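Local structure of restriction endonuclease (Mycobacterium sp., 4F0Q) at residues A14-K19 with G55-P60; I183-E188 with L254-I259; A209-G214 with E243-W248; V386-F391 with G412-T417; Q394-I399 with V406-G411. The protein cleaves DNA in a modification-dependent way as a tetrameric endonuclease, recognising methylated cytosine and probably cutting with a magnesium-dependent PD-(D/E)XK nuclease domain. All blocks are in the same frame, centred on the assembly; numbering follows the deposited sequence.

Contact 1: residues A14-K19 with G55-P60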
# COMPACT_ATOMS: atom_id res chain seq x y z
N ALA A 14 -28.81 -31.95 -34.79
CA ALA A 14 -27.59 -32.70 -34.54
C ALA A 14 -26.39 -32.06 -35.23
O ALA A 14 -25.26 -32.17 -34.75
CB ALA A 14 -27.75 -34.15 -34.99
N GLU A 15 -26.64 -31.39 -36.34
CA GLU A 15 -25.58 -30.73 -37.10
C GLU A 15 -25.11 -29.47 -36.38
O GLU A 15 -23.91 -29.20 -36.30
CB GLU A 15 -26.06 -30.39 -38.51
CG GLU A 15 -24.95 -29.91 -39.44
CD GLU A 15 -23.94 -30.99 -39.76
OE1 GLU A 15 -24.28 -32.19 -39.61
OE2 GLU A 15 -22.81 -30.65 -40.16
N VAL A 16 -26.07 -28.70 -35.87
CA VAL A 16 -25.75 -27.51 -35.10
C VAL A 16 -25.04 -27.89 -33.80
O VAL A 16 -24.09 -27.23 -33.38
CB VAL A 16 -27.02 -26.71 -34.76
CG1 VAL A 16 -26.69 -25.53 -33.85
CG2 VAL A 16 -27.70 -26.22 -36.03
N ALA A 17 -25.49 -28.99 -33.19
CA ALA A 17 -24.92 -29.45 -31.93
C ALA A 17 -23.47 -29.92 -32.06
O ALA A 17 -22.71 -29.87 -31.09
CB ALA A 17 -25.78 -30.56 -31.34
N ASN A 18 -23.10 -30.36 -33.25
CA ASN A 18 -21.77 -30.95 -33.46
C ASN A 18 -20.79 -29.99 -34.13
O ASN A 18 -19.66 -30.36 -34.44
CB ASN A 18 -21.89 -32.24 -34.28
CG ASN A 18 -20.74 -33.19 -34.01
OD1 ASN A 18 -20.79 -34.00 -33.08
ND2 ASN A 18 -19.70 -33.11 -34.84
N LYS A 19 -21.22 -28.75 -34.34
CA LYS A 19 -20.37 -27.74 -34.97
C LYS A 19 -20.18 -26.53 -34.06
O LYS A 19 -21.14 -25.85 -33.71
CB LYS A 19 -20.96 -27.30 -36.31
CG LYS A 19 -20.06 -26.38 -37.10
CD LYS A 19 -18.77 -27.08 -37.50
CE LYS A 19 -17.84 -26.15 -38.26
NZ LYS A 19 -16.57 -26.83 -38.64
N GLY A 55 -31.25 -21.36 -36.78
CA GLY A 55 -32.52 -21.88 -37.24
C GLY A 55 -32.65 -23.38 -37.16
O GLY A 55 -33.76 -23.91 -37.01
N GLY A 56 -31.52 -24.08 -37.24
CA GLY A 56 -31.52 -25.53 -37.19
C GLY A 56 -31.76 -26.07 -35.79
O GLY A 56 -31.89 -27.28 -35.60
N LEU A 57 -31.83 -25.18 -34.81
CA LEU A 57 -32.04 -25.57 -33.43
C LEU A 57 -33.53 -25.59 -33.08
O LEU A 57 -33.94 -26.24 -32.12
CB LEU A 57 -31.29 -24.62 -32.49
CG LEU A 57 -30.61 -25.25 -31.27
CD1 LEU A 57 -29.64 -26.35 -31.70
CD2 LEU A 57 -29.89 -24.20 -30.45
N GLY A 58 -34.33 -24.89 -33.88
CA GLY A 58 -35.76 -24.86 -33.69
C GLY A 58 -36.18 -24.16 -32.41
O GLY A 58 -37.20 -24.50 -31.80
N LEU A 59 -35.40 -23.16 -32.00
CA LEU A 59 -35.68 -22.43 -30.78
C LEU A 59 -36.03 -20.97 -31.08
O LEU A 59 -35.65 -20.45 -32.13
CB LEU A 59 -34.47 -22.49 -29.83
CG LEU A 59 -34.16 -23.86 -29.22
CD1 LEU A 59 -32.95 -23.77 -28.30
CD2 LEU A 59 -35.37 -24.39 -28.47
N PRO A 60 -36.77 -20.32 -30.17
CA PRO A 60 -37.08 -18.90 -30.32
C PRO A 60 -35.82 -18.04 -30.26
O PRO A 60 -34.77 -18.52 -29.84
CB PRO A 60 -37.97 -18.61 -29.11
CG PRO A 60 -38.57 -19.92 -28.75
CD PRO A 60 -37.50 -20.93 -29.04
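Val16 and Leu57 meet with their side chains crossed at about a right angle. Val16 lies near the C-terminal end of helix 6-17 and points its CB at the loop after helix 48-52. Its two methyls do different work. CG1, anti to the backbone N (chi1 175°), carries the closest touch: it stands 3.7 Å from Leu57 CD1. CG2 leans toward the backbone of the other segment and lies 4.1 Å from Gly56 CA. Gly56 has no side chain, so the methyl can rest beside the bare backbone. Leu57 does not start out facing Val16. Its chi1 of -141° is well away from a staggered value, and it is the CD1 branch that comes round to the valine.

Val16 and Leu57 also both touch Asp225 of helix 222-227, which brings a third element to the same spot. Polar bonds lie nearby: Ala17 O accepts from Arg222 NH1, and the backbone of Gly55 bonds that of Gln37. No hydrogen bond joins the two segments. The contact is a small, partly exposed apolar touch at the surface, so shape and the exclusion of water hold it, and directional bonding across it has no part.

Contact 2: residues I183-E188 with L254-I259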
# COMPACT_ATOMS: atom_id res chain seq x y z
N ILE A 183 -19.62 -12.77 -14.43
CA ILE A 183 -20.17 -13.21 -13.16
C ILE A 183 -20.50 -11.99 -12.32
O ILE A 183 -19.72 -11.04 -12.26
CB ILE A 183 -19.16 -14.07 -12.37
CG1 ILE A 183 -18.62 -15.20 -13.24
CG2 ILE A 183 -19.78 -14.61 -11.10
CD1 ILE A 183 -17.62 -16.08 -12.53
N ILE A 184 -21.66 -12.00 -11.67
CA ILE A 184 -22.01 -10.92 -10.75
C ILE A 184 -21.12 -11.01 -9.52
O ILE A 184 -21.38 -11.80 -8.60
CB ILE A 184 -23.49 -10.97 -10.34
CG1 ILE A 184 -24.39 -10.85 -11.57
CG2 ILE A 184 -23.81 -9.86 -9.35
CD1 ILE A 184 -25.86 -10.82 -11.24
N GLU A 185 -20.06 -10.22 -9.50
CA GLU A 185 -19.13 -10.22 -8.38
C GLU A 185 -19.70 -9.45 -7.20
O GLU A 185 -19.53 -9.84 -6.04
CB GLU A 185 -17.78 -9.63 -8.79
CG GLU A 185 -16.73 -9.68 -7.68
CD GLU A 185 -15.42 -9.06 -8.10
OE1 GLU A 185 -15.41 -8.24 -9.05
OE2 GLU A 185 -14.38 -9.39 -7.48
N ARG A 186 -20.39 -8.35 -7.49
CA ARG A 186 -21.02 -7.58 -6.42
C ARG A 186 -22.31 -6.92 -6.90
O ARG A 186 -22.45 -6.56 -8.07
CB ARG A 186 -20.05 -6.53 -5.86
CG ARG A 186 -20.49 -5.92 -4.54
CD ARG A 186 -19.36 -5.13 -3.88
NE ARG A 186 -18.95 -3.98 -4.68
CZ ARG A 186 -18.08 -3.06 -4.26
NH1 ARG A 186 -17.54 -3.16 -3.06
NH2 ARG A 186 -17.75 -2.05 -5.05
N LEU A 187 -23.27 -6.78 -5.99
CA LEU A 187 -24.52 -6.09 -6.29
C LEU A 187 -24.90 -5.22 -5.10
O LEU A 187 -25.18 -5.73 -4.01
CB LEU A 187 -25.64 -7.10 -6.59
CG LEU A 187 -26.94 -6.56 -7.20
CD1 LEU A 187 -27.58 -7.62 -8.09
CD2 LEU A 187 -27.93 -6.12 -6.12
N GLU A 188 -24.93 -3.91 -5.30
CA GLU A 188 -25.18 -2.98 -4.21
C GLU A 188 -26.23 -1.92 -4.53
O GLU A 188 -26.58 -1.70 -5.69
CB GLU A 188 -23.87 -2.31 -3.76
CG GLU A 188 -23.05 -1.74 -4.90
CD GLU A 188 -21.65 -1.34 -4.46
OE1 GLU A 188 -20.81 -1.08 -5.34
OE2 GLU A 188 -21.40 -1.29 -3.24
N LEU A 254 -14.20 -18.15 -4.43
CA LEU A 254 -12.76 -18.35 -4.31
C LEU A 254 -12.07 -18.32 -5.68
O LEU A 254 -10.89 -17.99 -5.78
CB LEU A 254 -12.46 -19.68 -3.61
CG LEU A 254 -12.49 -19.71 -2.08
CD1 LEU A 254 -13.87 -19.41 -1.52
CD2 LEU A 254 -12.00 -21.06 -1.58
N ALA A 255 -12.82 -18.65 -6.72
CA ALA A 255 -12.28 -18.71 -8.07
C ALA A 255 -12.24 -17.34 -8.73
O ALA A 255 -11.38 -17.07 -9.57
CB ALA A 255 -13.08 -19.68 -8.92
N ILE A 256 -13.17 -16.47 -8.34
CA ILE A 256 -13.31 -15.14 -8.94
C ILE A 256 -12.04 -14.28 -9.01
O ILE A 256 -11.77 -13.66 -10.05
CB ILE A 256 -14.47 -14.34 -8.29
CG1 ILE A 256 -15.76 -15.16 -8.33
CG2 ILE A 256 -14.67 -13.01 -8.99
CD1 ILE A 256 -16.97 -14.44 -7.77
N PRO A 257 -11.23 -14.23 -7.93
CA PRO A 257 -10.03 -13.39 -8.03
C PRO A 257 -8.98 -13.89 -9.02
O PRO A 257 -7.95 -13.23 -9.19
CB PRO A 257 -9.45 -13.45 -6.61
CG PRO A 257 -10.60 -13.79 -5.74
CD PRO A 257 -11.44 -14.72 -6.56
N GLY A 258 -9.22 -15.03 -9.67
CA GLY A 258 -8.24 -15.59 -10.59
C GLY A 258 -8.77 -16.00 -11.95
O GLY A 258 -8.05 -16.61 -12.74
N ILE A 259 -10.03 -15.66 -12.23
CA ILE A 259 -10.65 -16.06 -13.49
C ILE A 259 -11.08 -14.87 -14.35
O ILE A 259 -11.74 -15.05 -15.37
CB ILE A 259 -11.87 -16.98 -13.26
CG1 ILE A 259 -12.93 -16.26 -12.43
CG2 ILE A 259 -11.44 -18.28 -12.59
CD1 ILE A 259 -14.12 -17.12 -12.08
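Ile183 and Ile259 meet methyl to methyl, with CD1 of Ile183 3.7 Å from CD1 of Ile259. The two side chains cross at about a right angle. A chi1 of 60° flanks CG1 of Ile259 with both its backbone N and its carbonyl carbon, and from there CD1 extends to the strand. A looser apolar touch joins Ile183 CG2 to Ile256 CD1 at 4.4 Å. Trp245 and Trp248 of helix 243-251 also pack on Ile183, and Trp248 on Ile256, so these isoleucines belong to the buried layer between the sheet and that helix.

The second kind of contact sets a methyl against a charged group. Ile256 CG2 lies 3.9 Å from Glu185 OE2 and 4.1 Å from Glu185 CD. The glutamate chain is extended beyond CG and passes the isoleucine at a slant.

The strand is irregular here. Glu185 and Arg186 both face Asp207 of strand 200-210, which makes a classic beta bulge in the large sheet of the N-terminal half.

Charge pairs form the third group. Glu185 OE1 makes a salt bridge to Arg260, just past the loop segment, and OE2 makes one to Arg313 of the second subunit. Two arginines probably keep this carboxylate ionised. Within the strand, Arg186 NH2 is 3.2 Å from Glu188 OE1. That oxygen sits off the flat of the guanidinium, so no N-H is aimed at it and the attraction is purely electrostatic.

Contact 3: residues A209-G214 with E243-W248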
# COMPACT_ATOMS: atom_id res chain seq x y z
N ALA A 209 -17.58 -9.49 -13.32
CA ALA A 209 -16.27 -10.04 -13.65
C ALA A 209 -16.34 -10.84 -14.95
O ALA A 209 -16.87 -11.95 -14.97
CB ALA A 209 -15.75 -10.91 -12.52
N VAL A 210 -15.80 -10.27 -16.02
CA VAL A 210 -15.75 -10.96 -17.30
C VAL A 210 -14.72 -12.09 -17.24
O VAL A 210 -13.54 -11.85 -17.00
CB VAL A 210 -15.38 -10.00 -18.45
CG1 VAL A 210 -15.30 -10.76 -19.77
CG2 VAL A 210 -16.41 -8.88 -18.55
N VAL A 211 -15.18 -13.32 -17.44
CA VAL A 211 -14.33 -14.49 -17.29
C VAL A 211 -13.35 -14.68 -18.45
O VAL A 211 -13.68 -14.41 -19.61
CB VAL A 211 -15.16 -15.79 -17.11
CG1 VAL A 211 -15.91 -15.75 -15.79
CG2 VAL A 211 -16.12 -15.97 -18.27
N SER A 212 -12.15 -15.14 -18.12
CA SER A 212 -11.14 -15.46 -19.13
C SER A 212 -11.63 -16.62 -19.98
O SER A 212 -12.22 -17.57 -19.48
CB SER A 212 -9.81 -15.81 -18.46
OG SER A 212 -8.84 -16.16 -19.43
N GLY A 213 -11.37 -16.55 -21.29
CA GLY A 213 -11.84 -17.56 -22.21
C GLY A 213 -10.99 -18.82 -22.23
O GLY A 213 -11.45 -19.88 -22.65
N GLY A 214 -9.75 -18.70 -21.78
CA GLY A 214 -8.83 -19.83 -21.77
C GLY A 214 -8.06 -19.96 -23.07
O GLY A 214 -7.30 -19.07 -23.44
N GLU A 243 -13.30 -23.02 -19.28
CA GLU A 243 -12.72 -23.67 -18.11
C GLU A 243 -12.85 -22.81 -16.86
O GLU A 243 -13.00 -23.32 -15.75
CB GLU A 243 -11.25 -24.01 -18.36
CG GLU A 243 -11.01 -25.03 -19.46
CD GLU A 243 -11.26 -26.46 -19.00
OE1 GLU A 243 -11.72 -26.66 -17.86
OE2 GLU A 243 -10.99 -27.39 -19.79
N SER A 244 -12.79 -21.49 -17.05
CA SER A 244 -12.90 -20.54 -15.95
C SER A 244 -14.27 -20.61 -15.28
O SER A 244 -14.38 -20.54 -14.05
CB SER A 244 -12.63 -19.12 -16.44
OG SER A 244 -13.53 -18.76 -17.47
N TRP A 245 -15.31 -20.76 -16.10
CA TRP A 245 -16.67 -20.84 -15.58
C TRP A 245 -16.89 -22.15 -14.84
O TRP A 245 -17.62 -22.20 -13.86
CB TRP A 245 -17.69 -20.68 -16.71
CG TRP A 245 -19.08 -20.45 -16.20
CD1 TRP A 245 -19.99 -21.41 -15.84
CD2 TRP A 245 -19.72 -19.19 -15.98
NE1 TRP A 245 -21.16 -20.82 -15.41
CE2 TRP A 245 -21.01 -19.45 -15.49
CE3 TRP A 245 -19.32 -17.86 -16.15
CZ2 TRP A 245 -21.91 -18.44 -15.17
CZ3 TRP A 245 -20.21 -16.86 -15.83
CH2 TRP A 245 -21.49 -17.15 -15.35
N ILE A 246 -16.25 -23.21 -15.34
CA ILE A 246 -16.31 -24.51 -14.68
C ILE A 246 -15.62 -24.43 -13.32
O ILE A 246 -16.13 -24.94 -12.31
CB ILE A 246 -15.63 -25.60 -15.54
CG1 ILE A 246 -16.34 -25.71 -16.89
CG2 ILE A 246 -15.63 -26.93 -14.82
CD1 ILE A 246 -15.71 -26.72 -17.83
N ARG A 247 -14.47 -23.77 -13.29
CA ARG A 247 -13.73 -23.57 -12.05
C ARG A 247 -14.54 -22.75 -11.05
O ARG A 247 -14.52 -23.02 -9.86
CB ARG A 247 -12.38 -22.88 -12.31
CG ARG A 247 -11.58 -22.65 -11.04
CD ARG A 247 -10.43 -21.68 -11.24
NE ARG A 247 -9.89 -21.24 -9.96
CZ ARG A 247 -8.89 -20.38 -9.82
NH1 ARG A 247 -8.30 -19.87 -10.89
NH2 ARG A 247 -8.47 -20.03 -8.61
N TRP A 248 -15.25 -21.74 -11.55
CA TRP A 248 -16.11 -20.94 -10.68
C TRP A 248 -17.27 -21.77 -10.13
O TRP A 248 -17.61 -21.67 -8.95
CB TRP A 248 -16.67 -19.71 -11.40
CG TRP A 248 -17.74 -19.03 -10.60
CD1 TRP A 248 -17.55 -18.17 -9.56
CD2 TRP A 248 -19.15 -19.17 -10.76
NE1 TRP A 248 -18.76 -17.76 -9.07
CE2 TRP A 248 -19.76 -18.36 -9.79
CE3 TRP A 248 -19.96 -19.90 -11.64
CZ2 TRP A 248 -21.15 -18.26 -9.66
CZ3 TRP A 248 -21.34 -19.80 -11.51
CH2 TRP A 248 -21.91 -18.98 -10.53
O HOH W 1 -11.41 -20.11 -19.49
O HOH W 2 -11.67 -22.37 -22.03
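Ser212 meets Ser244 in the first turn of helix 243-251, where two waters add further links. At Glu243 the link is a water: it donates a hydrogen bond to Gly213 O at 2.6 Å and accepts a long one from Glu243 N. Ser244 follows and makes the direct bond. Its OG donates to Ser212 O at 2.7 Å, lying in the carbonyl plane with a C=O...O angle of 152°. OG sits between the backbone N and the carbonyl carbon (chi1 58°), which turns it to the loop and also brings it 3.4 Å from Val211 CB. A second water donates to the same Ser212 O at 2.7 Å and accepts from Ser244 N. The amides that open the helix thus reach the loop leaving strand 200-210. This belongs to the AspBHI-type N-terminal region, of the PUA clan.

Trp245 comes next. Its CE3 is 4.0 Å from Val211 CG1, which approaches the ring obliquely. Trp223 meets the same indole edge-to-face. Arg247 turns to the second subunit and forms a salt bridge with Glu321 there. Trp248 brings its CE3 over a face of the Trp245 ring, 4.0 Å above the plane and offset toward the rim.

Contact 4: residues V386-F391 with G412-T417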
# COMPACT_ATOMS: atom_id res chain seq x y z
N VAL A 386 -3.37 14.68 -8.18
CA VAL A 386 -4.55 15.23 -8.83
C VAL A 386 -4.21 16.49 -9.62
O VAL A 386 -3.65 17.46 -9.08
CB VAL A 386 -5.65 15.56 -7.81
CG1 VAL A 386 -6.89 16.10 -8.51
CG2 VAL A 386 -6.00 14.33 -6.99
N THR A 387 -4.53 16.48 -10.91
CA THR A 387 -4.25 17.61 -11.78
C THR A 387 -5.35 17.81 -12.81
O THR A 387 -6.05 16.86 -13.18
CB THR A 387 -2.88 17.46 -12.48
OG1 THR A 387 -2.66 18.57 -13.35
CG2 THR A 387 -2.84 16.17 -13.29
N THR A 388 -5.51 19.04 -13.27
CA THR A 388 -6.50 19.37 -14.29
C THR A 388 -5.98 19.00 -15.68
O THR A 388 -6.76 18.88 -16.63
CB THR A 388 -6.87 20.86 -14.26
OG1 THR A 388 -5.68 21.65 -14.32
CG2 THR A 388 -7.63 21.19 -12.99
N GLY A 389 -4.67 18.84 -15.79
CA GLY A 389 -4.05 18.48 -17.06
C GLY A 389 -3.76 17.00 -17.16
O GLY A 389 -4.53 16.17 -16.67
N SER A 390 -2.65 16.66 -17.81
CA SER A 390 -2.26 15.27 -17.99
C SER A 390 -0.85 15.02 -17.45
O SER A 390 -0.14 15.96 -17.10
CB SER A 390 -2.32 14.88 -19.46
OG SER A 390 -3.63 15.05 -19.98
N PHE A 391 -0.47 13.75 -17.38
CA PHE A 391 0.89 13.39 -17.00
C PHE A 391 1.68 13.04 -18.25
O PHE A 391 1.18 12.33 -19.13
CB PHE A 391 0.89 12.21 -16.02
CG PHE A 391 0.14 12.49 -14.75
CD1 PHE A 391 0.76 13.15 -13.69
CD2 PHE A 391 -1.18 12.09 -14.60
CE1 PHE A 391 0.08 13.40 -12.52
CE2 PHE A 391 -1.87 12.35 -13.42
CZ PHE A 391 -1.24 13.00 -12.38
N GLY A 412 -9.60 14.11 -17.07
CA GLY A 412 -10.81 13.35 -17.32
C GLY A 412 -11.37 12.71 -16.07
O GLY A 412 -12.56 12.82 -15.77
N THR A 413 -10.49 12.04 -15.32
CA THR A 413 -10.88 11.38 -14.08
C THR A 413 -11.38 12.41 -13.07
O THR A 413 -12.39 12.18 -12.39
CB THR A 413 -9.70 10.60 -13.47
OG1 THR A 413 -9.17 9.69 -14.44
CG2 THR A 413 -10.15 9.82 -12.24
N LEU A 414 -10.68 13.53 -12.97
CA LEU A 414 -11.07 14.61 -12.07
C LEU A 414 -12.44 15.16 -12.42
O LEU A 414 -13.28 15.35 -11.55
CB LEU A 414 -10.03 15.74 -12.10
CG LEU A 414 -10.42 17.03 -11.37
CD1 LEU A 414 -10.53 16.80 -9.87
CD2 LEU A 414 -9.43 18.14 -11.68
N ALA A 415 -12.66 15.41 -13.71
CA ALA A 415 -13.93 15.96 -14.18
C ALA A 415 -15.09 15.00 -13.92
O ALA A 415 -16.14 15.40 -13.42
CB ALA A 415 -13.85 16.30 -15.66
N ALA A 416 -14.88 13.73 -14.27
CA ALA A 416 -15.90 12.70 -14.07
C ALA A 416 -16.25 12.54 -12.59
O ALA A 416 -17.42 12.50 -12.21
CB ALA A 416 -15.44 11.38 -14.66
N THR A 417 -15.21 12.45 -11.76
CA THR A 417 -15.38 12.29 -10.32
C THR A 417 -16.12 13.48 -9.72
O THR A 417 -17.06 13.30 -8.95
CB THR A 417 -14.03 12.12 -9.60
OG1 THR A 417 -13.29 11.05 -10.21
CG2 THR A 417 -14.24 11.83 -8.13
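Leu414 of helix 411-425 packs on Val386, Thr387 and Thr388, at the end of strand 381-387 in the mixed sheet of the PD-(D/E)XK nuclease fold. This strand lies between strands 347-357 and 406-409. CB of Leu414 points at it. CG lies anti to the backbone N (chi1 171°), which carries the branch away from the helix and onto the strand end. CB and CG mainly serve as the stem, and the two methyls do the touching.

CD1 goes to the valine. It stands 3.9 Å from Val386 CG1, and the two side chains cross at about a right angle. CD2 goes to the methyl of Thr388. It is 3.8 Å from Thr388 CG2, where the side chains lie side by side and point the same way, and 3.9 Å from the backbone carbonyl oxygen, Thr387 O. Leu289 of helix 281-292 also touches Leu414, and Ala304 of helix 297-314 lies on Val386, so several helices share the buried layer.

The strand end is fixed by polar bonds. Thr387 OG1 accepts from Gly389 N at 3.2 Å, an ST turn, and is also bonded to Lys357 O. The backbone of Val386 pairs with that of the magnesium ligand Gln355, and its side chain lies about 9 Å from the ion.

Along the helix, Thr417 OG1 donates a hydrogen bond to Thr413 O at 2.6 Å, and Thr417 N reaches the same oxygen from the opposite face of its carbonyl plane.

Contact 5: residues Q394-I399 with V406-G411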
# COMPACT_ATOMS: atom_id res chain seq x y z
N GLN A 394 6.90 10.35 -20.26
CA GLN A 394 8.10 9.96 -19.53
C GLN A 394 7.80 9.73 -18.05
O GLN A 394 8.38 8.84 -17.42
CB GLN A 394 9.20 11.02 -19.70
CG GLN A 394 10.55 10.59 -19.15
CD GLN A 394 11.07 9.32 -19.80
OE1 GLN A 394 10.82 9.06 -20.98
NE2 GLN A 394 11.80 8.52 -19.03
N ALA A 395 6.90 10.54 -17.50
CA ALA A 395 6.49 10.39 -16.10
C ALA A 395 5.86 9.02 -15.88
O ALA A 395 6.25 8.29 -14.97
CB ALA A 395 5.52 11.50 -15.72
N GLN A 396 4.88 8.69 -16.72
CA GLN A 396 4.19 7.41 -16.65
C GLN A 396 5.16 6.25 -16.85
O GLN A 396 5.06 5.22 -16.18
CB GLN A 396 3.07 7.35 -17.68
CG GLN A 396 2.10 8.52 -17.60
CD GLN A 396 1.02 8.45 -18.66
OE1 GLN A 396 0.12 7.61 -18.60
NE2 GLN A 396 1.10 9.33 -19.65
N VAL A 397 6.09 6.42 -17.79
CA VAL A 397 7.10 5.40 -18.06
C VAL A 397 7.97 5.14 -16.83
O VAL A 397 8.22 3.99 -16.46
CB VAL A 397 8.00 5.80 -19.26
CG1 VAL A 397 9.28 4.97 -19.28
CG2 VAL A 397 7.24 5.64 -20.57
N GLU A 398 8.40 6.22 -16.18
CA GLU A 398 9.23 6.09 -14.98
C GLU A 398 8.43 5.54 -13.80
O GLU A 398 9.00 4.92 -12.90
CB GLU A 398 9.88 7.43 -14.63
CG GLU A 398 10.86 7.92 -15.68
CD GLU A 398 11.39 9.31 -15.40
OE1 GLU A 398 12.01 9.91 -16.30
OE2 GLU A 398 11.19 9.80 -14.26
N ILE A 399 7.12 5.77 -13.80
CA ILE A 399 6.25 5.22 -12.76
C ILE A 399 6.10 3.71 -12.94
O ILE A 399 6.20 2.95 -11.98
CB ILE A 399 4.86 5.88 -12.77
CG1 ILE A 399 4.95 7.32 -12.26
CG2 ILE A 399 3.88 5.10 -11.92
CD1 ILE A 399 3.64 8.07 -12.32
N VAL A 406 1.88 5.28 -6.95
CA VAL A 406 1.16 6.55 -6.97
C VAL A 406 -0.08 6.48 -7.86
O VAL A 406 -0.01 6.04 -9.01
CB VAL A 406 2.08 7.71 -7.43
CG1 VAL A 406 2.83 7.34 -8.70
CG2 VAL A 406 1.28 8.99 -7.62
N VAL A 407 -1.21 6.89 -7.31
CA VAL A 407 -2.46 6.92 -8.06
C VAL A 407 -2.54 8.20 -8.89
O VAL A 407 -2.36 9.30 -8.36
CB VAL A 407 -3.68 6.84 -7.13
CG1 VAL A 407 -4.97 6.93 -7.92
CG2 VAL A 407 -3.64 5.56 -6.31
N LEU A 408 -2.80 8.06 -10.18
CA LEU A 408 -2.86 9.20 -11.08
C LEU A 408 -4.29 9.65 -11.34
O LEU A 408 -5.13 8.86 -11.78
CB LEU A 408 -2.17 8.88 -12.41
CG LEU A 408 -0.68 8.56 -12.35
CD1 LEU A 408 -0.11 8.38 -13.75
CD2 LEU A 408 0.08 9.65 -11.60
N ILE A 409 -4.57 10.92 -11.05
CA ILE A 409 -5.87 11.50 -11.33
C ILE A 409 -5.72 12.73 -12.22
O ILE A 409 -5.42 13.83 -11.75
CB ILE A 409 -6.61 11.90 -10.03
CG1 ILE A 409 -6.70 10.70 -9.08
CG2 ILE A 409 -7.99 12.44 -10.35
CD1 ILE A 409 -7.47 10.98 -7.81
N ALA A 410 -5.91 12.52 -13.52
CA ALA A 410 -5.77 13.59 -14.50
C ALA A 410 -7.09 14.31 -14.75
O ALA A 410 -8.04 14.15 -13.99
CB ALA A 410 -5.20 13.04 -15.81
N GLY A 411 -7.14 15.09 -15.83
CA GLY A 411 -8.29 15.92 -16.13
C GLY A 411 -9.61 15.20 -16.31
O GLY A 411 -10.63 15.63 -15.76
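Gln396 NE2 is held by two backbone carbonyls, Gln269 O and, more weakly, Ser392 O. With its amide end tied there, the stem of the side chain remains beside the strand: Gln396 CG is 4.4 Å from Leu408 CD1.

The main packing is apolar and centres on Ile399. Its CD1 lies 3.8 Å from Val406 CG1 and 4.0 Å from Leu408 CD2. Ile399 and Leu408 reach toward each other tip to tip, whereas Ile399 and Val406 cross at about a right angle. Of the two methyls of Val406, it is CG1 that meets the isoleucine. Val370 of helix 367-374 also touches Ile399.

On the helix, Gln394 NE2 bonds Glu398 OE1 at 3.1 Å. The oxygen uses its anti lone pair and lies in the amide plane of the glutamine. Glu398 is further bridged to Arg372 and Arg376 of the third subunit, so this part of the helix belongs to the tetramer interface. At the strand, Val406 O accepts a hydrogen bond from Thr348 OG1 of the second subunit.

The axes of helix segment 394-399 and strand 406-409 run nearly antiparallel, at 154°, and approach to 11.2 Å. Strand 406-409 pairs in parallel with strand 381-387, so the helix forms the connection of a beta-alpha-beta crossover within the PD-(D/E)XK nuclease fold.

From the N terminus, contact 1 closes first, joining the end of helix 6-17 to the loop after helix 48-52. Contact 2 then opens on strand 175-193 and closes only after helix 243-251. Contact 3 opens and closes within that span, and the two touch through neighbouring strands of the large sheet and through Trp245 and Trp248. Contacts 4 and 5 lie in the nuclease range. Contact 5 begins and ends between the segments of contact 4, and strands 381-387 and 406-409 join them in one sheet. No loops cross. Contacts 1 and 4, with centres about 51 Å apart, lie on opposite sides of the chain's centre.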